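Local coordinates for protein light Chain (Clostridium botulinum, PDB 6BVD) that acts as the zinc-dependent protease domain of the mosaic botulinum neurotoxin HA, probably cleaving a neuronal SNARE protein, at residues E50-R53 / L54-P58; W158-G161 / P162-T166; I231-L234 / H235-G239; N276-P279 / Q280-S284. All coordinates share one frame; numbering follows the deposited sequence.

Contact 1: E50-R53 / L54-P58; sequences ERYR and LGIDP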
ATOM      1  N   GLU A  50       3.943 -17.452  15.923  1.00 27.63           N
ATOM      2  CA  GLU A  50       4.538 -17.892  17.158  1.00 23.82           C
ATOM      3  C   GLU A  50       5.939 -18.409  16.897  1.00 24.18           C
ATOM      4  O   GLU A  50       6.251 -18.807  15.755  1.00 28.69           O
ATOM      5  CB  GLU A  50       3.692 -19.012  17.825  1.00 27.68           C
ATOM      6  CG  GLU A  50       2.238 -18.613  18.091  1.00 29.21           C
ATOM      7  CD  GLU A  50       1.448 -19.669  18.816  1.00 37.72           C
ATOM      8  OE1 GLU A  50       2.052 -20.383  19.654  1.00 42.01           O
ATOM      9  OE2 GLU A  50       0.216 -19.775  18.572  1.00 40.93           O
ATOM     10  N   ARG A  51       6.743 -18.502  17.955  1.00 24.32           N
ATOM     11  CA  ARG A  51       8.077 -19.111  17.849  1.00 26.67           C
ATOM     12  C   ARG A  51       7.989 -20.571  17.444  1.00 31.41           C
ATOM     13  O   ARG A  51       7.123 -21.343  17.933  1.00 32.02           O
ATOM     14  CB  ARG A  51       8.875 -18.994  19.161  1.00 30.71           C
ATOM     15  CG  ARG A  51       9.062 -17.584  19.693  1.00 28.34           C
ATOM     16  CD  ARG A  51      10.038 -16.739  18.854  1.00 20.29           C
ATOM     17  NE  ARG A  51      11.445 -17.176  18.948  1.00 24.54           N
ATOM     18  CZ  ARG A  51      12.291 -16.765  19.898  1.00 32.49           C
ATOM     19  NH1 ARG A  51      11.866 -15.933  20.854  1.00 27.83           N
ATOM     20  NH2 ARG A  51      13.571 -17.181  19.895  1.00 24.46           N
ATOM     21  N   TYR A  52       8.873 -20.961  16.533  1.00 27.73           N
ATOM     22  CA  TYR A  52       8.982 -22.353  16.126  1.00 31.54           C
ATOM     23  C   TYR A  52       9.712 -23.145  17.208  1.00 29.23           C
ATOM     24  O   TYR A  52      10.854 -22.810  17.557  1.00 25.34           O
ATOM     25  CB  TYR A  52       9.720 -22.473  14.780  1.00 28.39           C
ATOM     26  CG  TYR A  52       9.713 -23.866  14.218  1.00 25.71           C
ATOM     27  CD1 TYR A  52       8.735 -24.277  13.318  1.00 31.04           C
ATOM     28  CD2 TYR A  52      10.694 -24.779  14.585  1.00 33.18           C
ATOM     29  CE1 TYR A  52       8.739 -25.567  12.808  1.00 35.73           C
ATOM     30  CE2 TYR A  52      10.698 -26.074  14.095  1.00 36.45           C
ATOM     31  CZ  TYR A  52       9.726 -26.463  13.219  1.00 31.12           C
ATOM     32  OH  TYR A  52       9.772 -27.750  12.737  1.00 29.45           O
ATOM     33  N   ARG A  53       9.067 -24.194  17.730  1.00 28.29           N
ATOM     34  CA  ARG A  53       9.632 -24.984  18.836  1.00 28.97           C
ATOM     35  C   ARG A  53       9.720 -26.483  18.580  1.00 34.36           C
ATOM     36  O   ARG A  53      10.363 -27.207  19.345  1.00 34.21           O
ATOM     37  CB  ARG A  53       8.818 -24.773  20.119  1.00 31.30           C
ATOM     38  CG  ARG A  53       8.705 -23.320  20.507  1.00 37.92           C
ATOM     39  CD  ARG A  53       8.074 -23.133  21.873  1.00 39.85           C
ATOM     40  NE  ARG A  53       8.023 -21.722  22.214  1.00 28.12           N
ATOM     41  CZ  ARG A  53       9.041 -21.038  22.724  1.00 34.24           C
ATOM     42  NH1 ARG A  53      10.202 -21.640  22.961  1.00 35.02           N
ATOM     43  NH2 ARG A  53       8.892 -19.749  22.988  1.00 34.46           N
ATOM     44  N   LEU A  54       9.115 -26.969  17.503  1.00 33.89           N
ATOM     45  CA  LEU A  54       9.049 -28.423  17.342  1.00 39.48           C
ATOM     46  C   LEU A  54      10.418 -29.132  17.208  1.00 39.43           C
ATOM     47  O   LEU A  54      11.225 -28.814  16.325  1.00 37.58           O
ATOM     48  CB  LEU A  54       8.179 -28.785  16.143  1.00 36.09           C
ATOM     49  CG  LEU A  54       8.171 -30.307  16.016  1.00 40.27           C
ATOM     50  CD1 LEU A  54       7.022 -30.912  16.822  1.00 35.40           C
ATOM     51  CD2 LEU A  54       8.107 -30.706  14.583  1.00 41.32           C
ATOM     52  N   GLY A  55      10.653 -30.124  18.069  1.00 37.18           N
ATOM     53  CA  GLY A  55      11.874 -30.911  17.999  1.00 36.58           C
ATOM     54  C   GLY A  55      13.111 -30.192  18.497  1.00 41.45           C
ATOM     55  O   GLY A  55      14.240 -30.666  18.316  1.00 44.58           O
ATOM     56  N   ILE A  56      12.910 -29.056  19.150  1.00 43.62           N
ATOM     57  CA  ILE A  56      14.031 -28.216  19.546  1.00 43.47           C
ATOM     58  C   ILE A  56      14.202 -28.182  21.058  1.00 48.08           C
ATOM     59  O   ILE A  56      13.278 -27.823  21.791  1.00 48.52           O
ATOM     60  CB  ILE A  56      13.850 -26.761  19.025  1.00 38.45           C
ATOM     61  CG1 ILE A  56      13.807 -26.731  17.493  1.00 43.21           C
ATOM     62  CG2 ILE A  56      14.951 -25.847  19.562  1.00 36.10           C
ATOM     63  CD1 ILE A  56      13.719 -25.335  16.936  1.00 41.99           C
ATOM     64  N   ASP A  57      15.400 -28.535  21.511  1.00 57.58           N
ATOM     65  CA  ASP A  57      15.766 -28.431  22.918  1.00 62.93           C
ATOM     66  C   ASP A  57      15.500 -27.007  23.410  1.00 59.36           C
ATOM     67  O   ASP A  57      16.081 -26.051  22.887  1.00 61.48           O
ATOM     68  CB  ASP A  57      17.237 -28.837  23.094  1.00 71.00           C
ATOM     69  CG  ASP A  57      17.742 -28.677  24.522  1.00 72.95           C
ATOM     70  OD1 ASP A  57      16.931 -28.584  25.467  1.00 72.74           O
ATOM     71  OD2 ASP A  57      18.978 -28.674  24.696  1.00 74.22           O
ATOM     72  N   PRO A  58      14.601 -26.861  24.405  1.00 49.16           N
ATOM     73  CA  PRO A  58      14.137 -25.558  24.902  1.00 44.80           C
ATOM     74  C   PRO A  58      15.235 -24.686  25.503  1.00 51.22           C
ATOM     75  O   PRO A  58      15.083 -23.461  25.587  1.00 51.87           O
ATOM     76  CB  PRO A  58      13.114 -25.935  25.978  1.00 44.23           C
ATOM     77  CG  PRO A  58      12.684 -27.308  25.631  1.00 48.74           C
ATOM     78  CD  PRO A  58      13.908 -27.973  25.077  1.00 46.78           C
TER
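R53 to I56 make a type II beta turn, closed by the bond from I56 N to R53 O (3.2 Å, N-H...O angle 150°). G55 sits third in the turn at a phi of 74°, a backbone conformation that suits a residue without a side chain. Y52, just ahead of the turn, lays its ring against it. Its CG stands opposite the backbone N (chi1 -173°), which brings L54 N over one ring face and puts Y52 CE2 3.6 Å from L54 O. Further out, Y52 OH lies 3.9 Å from L54 CD2. I56 approaches at about a right angle to the tyrosine side chain: its CD1 methyl meets the ring edge in plane, 3.9 Å from Y52 CD2. R53 leads off the other way, extended from CG to NE, with R51 CB against one face of its guanidinium and F61 as a cation-pi partner. The turn lies at the surface, in the loop from strand 45-48 to helix 65-70; Y52 faces the mixed sheet, meeting W158 edge-to-face and touching T194 and E196 of strand 193-196, while L54 rests on Y28 and Y29.

Contact 2: W158-G161 / P162-T166; sequences WGPG and PDLTT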
ATOM      1  N   TRP A 158       5.953 -19.939  10.238  1.00 16.34           N
ATOM      2  CA  TRP A 158       6.097 -19.655  11.668  1.00 19.25           C
ATOM      3  C   TRP A 158       7.078 -18.502  11.923  1.00 23.45           C
ATOM      4  O   TRP A 158       7.912 -18.193  11.077  1.00 21.69           O
ATOM      5  CB  TRP A 158       6.663 -20.863  12.420  1.00 21.16           C
ATOM      6  CG  TRP A 158       5.892 -22.106  12.342  1.00 21.67           C
ATOM      7  CD1 TRP A 158       5.776 -22.932  11.277  1.00 22.47           C
ATOM      8  CD2 TRP A 158       5.189 -22.735  13.428  1.00 17.78           C
ATOM      9  NE1 TRP A 158       4.998 -24.024  11.617  1.00 25.50           N
ATOM     10  CE2 TRP A 158       4.635 -23.919  12.928  1.00 20.50           C
ATOM     11  CE3 TRP A 158       4.976 -22.391  14.754  1.00 22.58           C
ATOM     12  CZ2 TRP A 158       3.886 -24.804  13.736  1.00 21.88           C
ATOM     13  CZ3 TRP A 158       4.201 -23.239  15.551  1.00 20.42           C
ATOM     14  CH2 TRP A 158       3.653 -24.420  15.024  1.00 22.52           C
ATOM     15  N   GLY A 159       7.035 -17.958  13.134  1.00 25.58           N
ATOM     16  CA  GLY A 159       8.072 -17.057  13.630  1.00 25.30           C
ATOM     17  C   GLY A 159       9.375 -17.805  13.838  1.00 26.13           C
ATOM     18  O   GLY A 159       9.439 -18.992  13.590  1.00 24.83           O
ATOM     19  N   PRO A 160      10.433 -17.103  14.262  1.00 21.91           N
ATOM     20  CA  PRO A 160      11.732 -17.775  14.398  1.00 23.73           C
ATOM     21  C   PRO A 160      11.837 -18.831  15.486  1.00 27.94           C
ATOM     22  O   PRO A 160      11.080 -18.820  16.473  1.00 20.16           O
ATOM     23  CB  PRO A 160      12.685 -16.622  14.736  1.00 25.80           C
ATOM     24  CG  PRO A 160      11.809 -15.594  15.362  1.00 25.86           C
ATOM     25  CD  PRO A 160      10.513 -15.673  14.599  1.00 21.74           C
ATOM     26  N   GLY A 161      12.807 -19.722  15.294  1.00 24.61           N
ATOM     27  CA  GLY A 161      13.294 -20.576  16.375  1.00 24.96           C
ATOM     28  C   GLY A 161      14.192 -19.797  17.338  1.00 30.42           C
ATOM     29  O   GLY A 161      14.001 -18.585  17.524  1.00 27.87           O
ATOM     30  N   PRO A 162      15.181 -20.476  17.953  1.00 26.31           N
ATOM     31  CA  PRO A 162      16.071 -19.834  18.933  1.00 28.37           C
ATOM     32  C   PRO A 162      16.809 -18.608  18.417  1.00 29.22           C
ATOM     33  O   PRO A 162      16.823 -17.601  19.119  1.00 31.98           O
ATOM     34  CB  PRO A 162      17.055 -20.958  19.297  1.00 27.96           C
ATOM     35  CG  PRO A 162      16.193 -22.192  19.224  1.00 27.13           C
ATOM     36  CD  PRO A 162      15.304 -21.953  17.999  1.00 25.32           C
ATOM     37  N   ASP A 163      17.427 -18.713  17.246  1.00 27.27           N
ATOM     38  CA  ASP A 163      18.178 -17.595  16.656  1.00 30.57           C
ATOM     39  C   ASP A 163      17.231 -16.691  15.861  1.00 26.23           C
ATOM     40  O   ASP A 163      16.739 -17.086  14.801  1.00 28.30           O
ATOM     41  CB  ASP A 163      19.314 -18.133  15.773  1.00 24.90           C
ATOM     42  CG  ASP A 163      20.306 -17.038  15.333  1.00 35.12           C
ATOM     43  OD1 ASP A 163      19.932 -15.834  15.265  1.00 31.19           O
ATOM     44  OD2 ASP A 163      21.480 -17.395  15.074  1.00 38.90           O
ATOM     45  N   LEU A 164      16.980 -15.490  16.378  1.00 28.99           N
ATOM     46  CA  LEU A 164      16.059 -14.550  15.736  1.00 33.75           C
ATOM     47  C   LEU A 164      16.521 -14.066  14.370  1.00 32.00           C
ATOM     48  O   LEU A 164      15.723 -13.463  13.662  1.00 33.37           O
ATOM     49  CB  LEU A 164      15.812 -13.333  16.613  1.00 31.16           C
ATOM     50  CG  LEU A 164      15.274 -13.601  18.003  1.00 32.91           C
ATOM     51  CD1 LEU A 164      15.073 -12.302  18.712  1.00 37.05           C
ATOM     52  CD2 LEU A 164      13.970 -14.383  17.929  1.00 32.71           C
ATOM     53  N   THR A 165      17.781 -14.330  13.993  1.00 26.68           N
ATOM     54  CA  THR A 165      18.283 -13.889  12.685  1.00 26.49           C
ATOM     55  C   THR A 165      18.236 -15.005  11.623  1.00 33.80           C
ATOM     56  O   THR A 165      18.474 -14.758  10.440  1.00 36.31           O
ATOM     57  CB  THR A 165      19.747 -13.374  12.796  1.00 36.73           C
ATOM     58  OG1 THR A 165      20.609 -14.471  13.099  1.00 34.68           O
ATOM     59  CG2 THR A 165      19.887 -12.361  13.919  1.00 35.11           C
ATOM     60  N   THR A 166      17.884 -16.224  12.025  1.00 26.62           N
ATOM     61  CA  THR A 166      17.890 -17.352  11.096  1.00 27.03           C
ATOM     62  C   THR A 166      16.511 -17.601  10.469  1.00 29.20           C
ATOM     63  O   THR A 166      15.557 -17.890  11.177  1.00 35.03           O
ATOM     64  CB  THR A 166      18.339 -18.657  11.810  1.00 37.64           C
ATOM     65  OG1 THR A 166      19.598 -18.451  12.425  1.00 33.77           O
ATOM     66  CG2 THR A 166      18.438 -19.827  10.836  1.00 34.43           C
TER
HETATM   67  O   HOH W   1      14.738 -19.173  13.393  1.00 37.60           O
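P160 and L164 meet at a slant, the outer edge of the pyrrolidine ring against one methyl branch: P160 CG lies 3.6 Å from L164 CD2. L164 starts with CG opposite its own carbonyl carbon (chi1 -57°), and of its two methyls CD2 is the one turned back onto the proline, while P160 CB comes near the leucine backbone at L164 CA. Between these two residues the chain bends through G161, P162 and D163, so that the P160 and L164 CA atoms are only 5.6 Å apart. A water bridges the two arms of the bend. It accepts from G161 N at 2.8 Å and donates to T166 O at 2.7 Å, with a longer bond to D163 O at 3.2 Å, tying the start of the loop to its end. This is the connection from strand 155-158 to strand 168-171, and its far end is a type I beta turn from D163 to T166, closed by T166 N on D163 O. An Asx turn overlaps it: D163 OD1 takes T165 N at 2.9 Å, on the anti side of the carboxylate but well out of its plane, and T165 OG1 at 2.6 Å, from above that plane. Both donors come from the same face, and T165 keeps OG1 close to its own N-H by standing at chi1 68°. Y74 N is a further donor to D163 OD1. L164 also packs against R51.

Contact 3: I231-L234 / H235-G239; sequences IHVL and HGLYG. With ACT (acetate ion), chain F.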
ATOM      1  N   ILE A 231      11.366 -18.993  -2.701  1.00 14.85           N
ATOM      2  CA  ILE A 231      11.949 -19.729  -3.802  1.00 15.62           C
ATOM      3  C   ILE A 231      12.261 -21.192  -3.387  1.00 19.01           C
ATOM      4  O   ILE A 231      12.019 -22.117  -4.170  1.00 20.24           O
ATOM      5  CB  ILE A 231      13.195 -19.009  -4.321  1.00 19.54           C
ATOM      6  CG1 ILE A 231      12.765 -17.692  -4.957  1.00 17.93           C
ATOM      7  CG2 ILE A 231      13.948 -19.902  -5.282  1.00 21.36           C
ATOM      8  CD1 ILE A 231      13.962 -16.728  -5.236  1.00 22.66           C
ATOM      9  N   HIS A 232      12.800 -21.372  -2.177  1.00 19.00           N
ATOM     10  CA  HIS A 232      13.004 -22.711  -1.601  1.00 17.80           C
ATOM     11  C   HIS A 232      11.658 -23.487  -1.479  1.00 20.85           C
ATOM     12  O   HIS A 232      11.623 -24.684  -1.700  1.00 25.53           O
ATOM     13  CB  HIS A 232      13.637 -22.635  -0.208  1.00 16.24           C
ATOM     14  CG  HIS A 232      15.085 -22.210  -0.178  1.00 17.20           C
ATOM     15  ND1 HIS A 232      16.057 -22.789  -0.957  1.00 24.55           N
ATOM     16  CD2 HIS A 232      15.721 -21.304   0.596  1.00 16.77           C
ATOM     17  CE1 HIS A 232      17.229 -22.237  -0.691  1.00 30.47           C
ATOM     18  NE2 HIS A 232      17.047 -21.331   0.256  1.00 23.05           N
ATOM     19  N   VAL A 233      10.602 -22.808  -1.043  1.00 27.83           N
ATOM     20  CA  VAL A 233       9.258 -23.424  -0.936  1.00 24.29           C
ATOM     21  C   VAL A 233       8.850 -23.936  -2.303  1.00 20.76           C
ATOM     22  O   VAL A 233       8.448 -25.071  -2.483  1.00 22.18           O
ATOM     23  CB  VAL A 233       8.228 -22.387  -0.448  1.00 22.69           C
ATOM     24  CG1 VAL A 233       6.719 -22.890  -0.568  1.00 15.05           C
ATOM     25  CG2 VAL A 233       8.566 -21.910   0.910  1.00 17.69           C
ATOM     26  N   LEU A 234       9.020 -23.074  -3.302  1.00 25.90           N
ATOM     27  CA  LEU A 234       8.665 -23.404  -4.662  1.00 23.37           C
ATOM     28  C   LEU A 234       9.372 -24.649  -5.161  1.00 22.06           C
ATOM     29  O   LEU A 234       8.752 -25.491  -5.852  1.00 19.58           O
ATOM     30  CB  LEU A 234       8.964 -22.215  -5.599  1.00 23.01           C
ATOM     31  CG  LEU A 234       8.402 -22.386  -7.007  1.00 29.10           C
ATOM     32  CD1 LEU A 234       6.874 -22.499  -6.961  1.00 27.33           C
ATOM     33  CD2 LEU A 234       8.789 -21.175  -7.879  1.00 35.04           C
ATOM     34  N   HIS A 235      10.666 -24.783  -4.859  1.00 19.95           N
ATOM     35  CA  HIS A 235      11.371 -25.974  -5.248  1.00 19.96           C
ATOM     36  C   HIS A 235      10.720 -27.188  -4.543  1.00 19.66           C
ATOM     37  O   HIS A 235      10.553 -28.240  -5.140  1.00 20.21           O
ATOM     38  CB  HIS A 235      12.882 -25.886  -4.899  1.00 20.64           C
ATOM     39  CG  HIS A 235      13.585 -24.736  -5.592  1.00 21.14           C
ATOM     40  ND1 HIS A 235      14.704 -24.117  -5.068  1.00 25.49           N
ATOM     41  CD2 HIS A 235      13.347 -24.147  -6.778  1.00 21.83           C
ATOM     42  CE1 HIS A 235      15.106 -23.163  -5.897  1.00 22.17           C
ATOM     43  NE2 HIS A 235      14.302 -23.152  -6.947  1.00 26.10           N
ATOM     44  N   GLY A 236      10.385 -27.026  -3.272  1.00 19.11           N
ATOM     45  CA  GLY A 236       9.781 -28.150  -2.526  1.00 15.64           C
ATOM     46  C   GLY A 236       8.394 -28.559  -3.085  1.00 16.61           C
ATOM     47  O   GLY A 236       8.067 -29.726  -3.176  1.00 22.17           O
ATOM     48  N   LEU A 237       7.596 -27.574  -3.458  1.00 20.48           N
ATOM     49  CA  LEU A 237       6.253 -27.819  -4.005  1.00 22.74           C
ATOM     50  C   LEU A 237       6.349 -28.582  -5.321  1.00 23.25           C
ATOM     51  O   LEU A 237       5.515 -29.439  -5.630  1.00 18.46           O
ATOM     52  CB  LEU A 237       5.479 -26.494  -4.200  1.00 19.03           C
ATOM     53  CG  LEU A 237       5.024 -25.803  -2.912  1.00 25.56           C
ATOM     54  CD1 LEU A 237       4.308 -24.497  -3.182  1.00 18.49           C
ATOM     55  CD2 LEU A 237       4.064 -26.742  -2.088  1.00 25.48           C
ATOM     56  N   TYR A 238       7.388 -28.270  -6.103  1.00 19.94           N
ATOM     57  CA  TYR A 238       7.655 -28.980  -7.343  1.00 16.93           C
ATOM     58  C   TYR A 238       8.490 -30.265  -7.137  1.00 20.47           C
ATOM     59  O   TYR A 238       8.805 -30.970  -8.098  1.00 22.27           O
ATOM     60  CB  TYR A 238       8.351 -28.028  -8.359  1.00 15.85           C
ATOM     61  CG  TYR A 238       7.358 -27.210  -9.157  1.00 22.56           C
ATOM     62  CD1 TYR A 238       6.663 -27.761 -10.236  1.00 24.58           C
ATOM     63  CD2 TYR A 238       7.109 -25.869  -8.833  1.00 23.57           C
ATOM     64  CE1 TYR A 238       5.737 -26.968 -10.993  1.00 21.15           C
ATOM     65  CE2 TYR A 238       6.188 -25.105  -9.558  1.00 27.87           C
ATOM     66  CZ  TYR A 238       5.520 -25.649 -10.644  1.00 27.95           C
ATOM     67  OH  TYR A 238       4.633 -24.834 -11.352  1.00 32.88           O
ATOM     68  N   GLY A 239       8.846 -30.570  -5.887  1.00 24.01           N
ATOM     69  CA  GLY A 239       9.550 -31.811  -5.581  1.00 14.48           C
ATOM     70  C   GLY A 239      11.006 -31.826  -6.105  1.00 23.55           C
ATOM     71  O   GLY A 239      11.567 -32.909  -6.339  1.00 21.36           O
TER
HETATM   72  C   ACT F 504      16.235 -25.988  -2.435  1.00 30.35           C
HETATM   73  O   ACT F 504      16.206 -26.966  -3.215  1.00 30.69           O
HETATM   74  OXT ACT F 504      15.812 -24.873  -2.814  1.00 26.97           O
HETATM   75  CH3 ACT F 504      16.778 -26.152  -1.039  1.00 29.27           C
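One oxygen of a bound acetate, OXT, is gripped by two histidines of the same helix. H235 ND1 donates to ACT OXT at 2.6 Å and H232 ND1 donates to ACT OXT at 2.8 Å; the N-H...O angles are 175° and 174°, and OXT lies in the plane of each ring, at its edge. The acetate probably came from the crystallisation liquor; I242 N gives it another bond. H235 stands with CG opposite its carbonyl carbon (chi1 -60°), which slides its ring along I231. I231 O lies over the centre of one ring face, 3.3 Å above the plane, and I231 CG2 touches H235 CE1 at 3.5 Å; Y349 stacks on H235 as well. All of this belongs to helix 222-237, which carries the HExxH motif of the clan: H232 and H228 bind the zinc together with E266. H232 binds the metal through NE2, leaving ND1, on the other side of the ring, to hold the acetate. The helix backbone bonds continue through H235 N to I231 O and L237 N to V233 O, the latter the shorter at 2.8 Å. On another flank V233 and L237 run side by side and lean on M193 of strand 193-196. L234 CD1 lies against Y238 CE2 at 3.7 Å, with L234 O at the edge of the tyrosine ring, and Y238 OH is hydrogen-bonded to E112. G239, at positive phi, ends the helix in a Schellman motif, with G239 N bonded to G236 O at 2.9 Å.

Contact 4: N276-P279 / Q280-S284; sequences NIVP and QSIQS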
ATOM      1  N   ASN A 276      27.111 -20.082 -12.090  1.00 28.58           N
ATOM      2  CA  ASN A 276      28.327 -20.615 -12.677  1.00 30.43           C
ATOM      3  C   ASN A 276      29.254 -21.247 -11.633  1.00 29.97           C
ATOM      4  O   ASN A 276      30.217 -21.923 -11.980  1.00 30.11           O
ATOM      5  CB  ASN A 276      29.045 -19.517 -13.436  1.00 37.32           C
ATOM      6  CG  ASN A 276      28.174 -18.926 -14.542  1.00 50.63           C
ATOM      7  OD1 ASN A 276      27.348 -19.633 -15.149  1.00 50.57           O
ATOM      8  ND2 ASN A 276      28.325 -17.623 -14.784  1.00 47.27           N
ATOM      9  N   ILE A 277      28.979 -21.008 -10.355  1.00 28.32           N
ATOM     10  CA  ILE A 277      29.687 -21.715  -9.296  1.00 28.04           C
ATOM     11  C   ILE A 277      29.308 -23.213  -9.280  1.00 28.32           C
ATOM     12  O   ILE A 277      30.136 -24.092  -8.992  1.00 28.62           O
ATOM     13  CB  ILE A 277      29.404 -21.053  -7.939  1.00 25.15           C
ATOM     14  CG1 ILE A 277      29.976 -19.631  -7.958  1.00 28.48           C
ATOM     15  CG2 ILE A 277      30.004 -21.854  -6.802  1.00 25.72           C
ATOM     16  CD1 ILE A 277      29.638 -18.785  -6.744  1.00 27.60           C
ATOM     17  N   VAL A 278      28.062 -23.519  -9.615  1.00 23.19           N
ATOM     18  CA  VAL A 278      27.646 -24.919  -9.643  1.00 23.71           C
ATOM     19  C   VAL A 278      28.199 -25.576 -10.884  1.00 28.79           C
ATOM     20  O   VAL A 278      27.905 -25.124 -11.993  1.00 21.32           O
ATOM     21  CB  VAL A 278      26.091 -25.069  -9.634  1.00 30.57           C
ATOM     22  CG1 VAL A 278      25.670 -26.561  -9.529  1.00 23.35           C
ATOM     23  CG2 VAL A 278      25.521 -24.281  -8.496  1.00 24.13           C
ATOM     24  N   PRO A 279      29.014 -26.645 -10.703  1.00 29.41           N
ATOM     25  CA  PRO A 279      29.608 -27.388 -11.819  1.00 26.70           C
ATOM     26  C   PRO A 279      28.591 -27.910 -12.807  1.00 35.99           C
ATOM     27  O   PRO A 279      27.503 -28.395 -12.414  1.00 29.38           O
ATOM     28  CB  PRO A 279      30.314 -28.560 -11.124  1.00 27.68           C
ATOM     29  CG  PRO A 279      30.622 -28.055  -9.748  1.00 32.35           C
ATOM     30  CD  PRO A 279      29.489 -27.128  -9.395  1.00 26.48           C
ATOM     31  N   GLN A 280      28.980 -27.892 -14.076  1.00 28.31           N
ATOM     32  CA  GLN A 280      28.132 -28.384 -15.162  1.00 27.49           C
ATOM     33  C   GLN A 280      27.590 -29.808 -14.951  1.00 36.27           C
ATOM     34  O   GLN A 280      26.435 -30.097 -15.323  1.00 33.75           O
ATOM     35  CB  GLN A 280      28.914 -28.368 -16.469  1.00 38.99           C
ATOM     36  CG  GLN A 280      28.028 -28.268 -17.661  1.00 47.70           C
ATOM     37  CD  GLN A 280      27.171 -27.013 -17.566  1.00 55.05           C
ATOM     38  OE1 GLN A 280      25.939 -27.085 -17.502  1.00 53.44           O
ATOM     39  NE2 GLN A 280      27.831 -25.853 -17.511  1.00 56.61           N
ATOM     40  N   SER A 281      28.431 -30.702 -14.408  1.00 22.83           N
ATOM     41  CA  SER A 281      28.026 -32.086 -14.182  1.00 21.72           C
ATOM     42  C   SER A 281      26.933 -32.198 -13.125  1.00 20.82           C
ATOM     43  O   SER A 281      26.056 -33.071 -13.223  1.00 27.15           O
ATOM     44  CB  SER A 281      29.229 -32.961 -13.794  1.00 27.66           C
ATOM     45  OG  SER A 281      30.025 -32.321 -12.822  1.00 33.94           O
ATOM     46  N   ILE A 282      27.011 -31.364 -12.094  1.00 23.64           N
ATOM     47  CA  ILE A 282      25.946 -31.304 -11.078  1.00 29.17           C
ATOM     48  C   ILE A 282      24.681 -30.681 -11.677  1.00 28.60           C
ATOM     49  O   ILE A 282      23.567 -31.150 -11.441  1.00 24.97           O
ATOM     50  CB  ILE A 282      26.364 -30.510  -9.829  1.00 20.94           C
ATOM     51  CG1 ILE A 282      27.342 -31.331  -9.002  1.00 20.51           C
ATOM     52  CG2 ILE A 282      25.147 -30.133  -8.935  1.00 20.66           C
ATOM     53  CD1 ILE A 282      27.725 -30.652  -7.731  1.00 19.51           C
ATOM     54  N   GLN A 283      24.836 -29.645 -12.487  1.00 24.87           N
ATOM     55  CA  GLN A 283      23.648 -29.061 -13.127  1.00 26.03           C
ATOM     56  C   GLN A 283      22.914 -30.072 -14.020  1.00 26.55           C
ATOM     57  O   GLN A 283      21.664 -30.117 -14.030  1.00 24.92           O
ATOM     58  CB  GLN A 283      24.031 -27.814 -13.940  1.00 26.96           C
ATOM     59  CG  GLN A 283      24.604 -26.686 -13.104  1.00 27.99           C
ATOM     60  CD  GLN A 283      24.592 -25.351 -13.829  1.00 35.71           C
ATOM     61  OE1 GLN A 283      23.606 -25.005 -14.471  1.00 33.51           O
ATOM     62  NE2 GLN A 283      25.696 -24.601 -13.739  1.00 31.30           N
ATOM     63  N   SER A 284      23.665 -30.926 -14.711  1.00 27.38           N
ATOM     64  CA  SER A 284      23.056 -31.981 -15.514  1.00 26.46           C
ATOM     65  C   SER A 284      22.467 -33.116 -14.662  1.00 32.53           C
ATOM     66  O   SER A 284      21.407 -33.673 -15.006  1.00 26.24           O
ATOM     67  CB  SER A 284      24.062 -32.556 -16.501  1.00 30.84           C
ATOM     68  OG  SER A 284      24.359 -31.590 -17.510  1.00 45.62           O
TER
HETATM   69  O   HOH W   2      25.957 -22.051 -15.335  1.00 43.73           O
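V278 lays its CG1 methyl over two residues of the following helix, 3.7 Å from I282 CG2 and 3.7 Å from Q283 CG. That branch stands opposite the backbone N (chi1 -175°), and the valine side chain crosses I282 at about a right angle. Q283 then runs extended beyond CG, back along the loop, and its NE2 donates to V278 O at 2.9 Å with an N-H...O angle of 166°. The carbonyl oxygen lies close to the amide plane of Q283, though the N-H comes in tilted from the carbonyl plane of V278. A water also takes a bond from Q283 NE2, at 3.0 Å, and passes one to N276 OD1 at 2.8 Å. P279 holds the N-cap position of helix 280-301; P279 O receives Q283 N at 2.9 Å, the first i to i+4 bond of the helix. The apolar side is continued by neighbours: V278 and I282 both touch I247 and S264, and V278 also F267. Q283 therefore serves the helix start twice, through its backbone on P279 O and through its side chain on V278 O. With NE2 engaged by both V278 O and the water, the rotation of the glutamine end is probably well fixed.

The four contacts follow one another along the chain, all within the clostridial zinc protease fold. Contacts 1 and 2 are neighbours, their centres about 9 Å apart, in loops leaving the adjacent parallel strands 45-48 and 155-158 of the mixed sheet. R51 joins them: R51 NH2 lies 2.8 Å from G161 O and R51 NE 3.0 Å from P160 O, both probable hydrogen bonds. Contact 3, on the zinc-binding helix 222-237, is the nearest to the chain's centre, about 21 Å from contact 2 between centres. Contact 4 opens helix 280-301 at the surface, its centre about 19 Å from that of contact 3 and 36 Å from that of contact 1. Of the four, only contact 3 holds a zinc ligand.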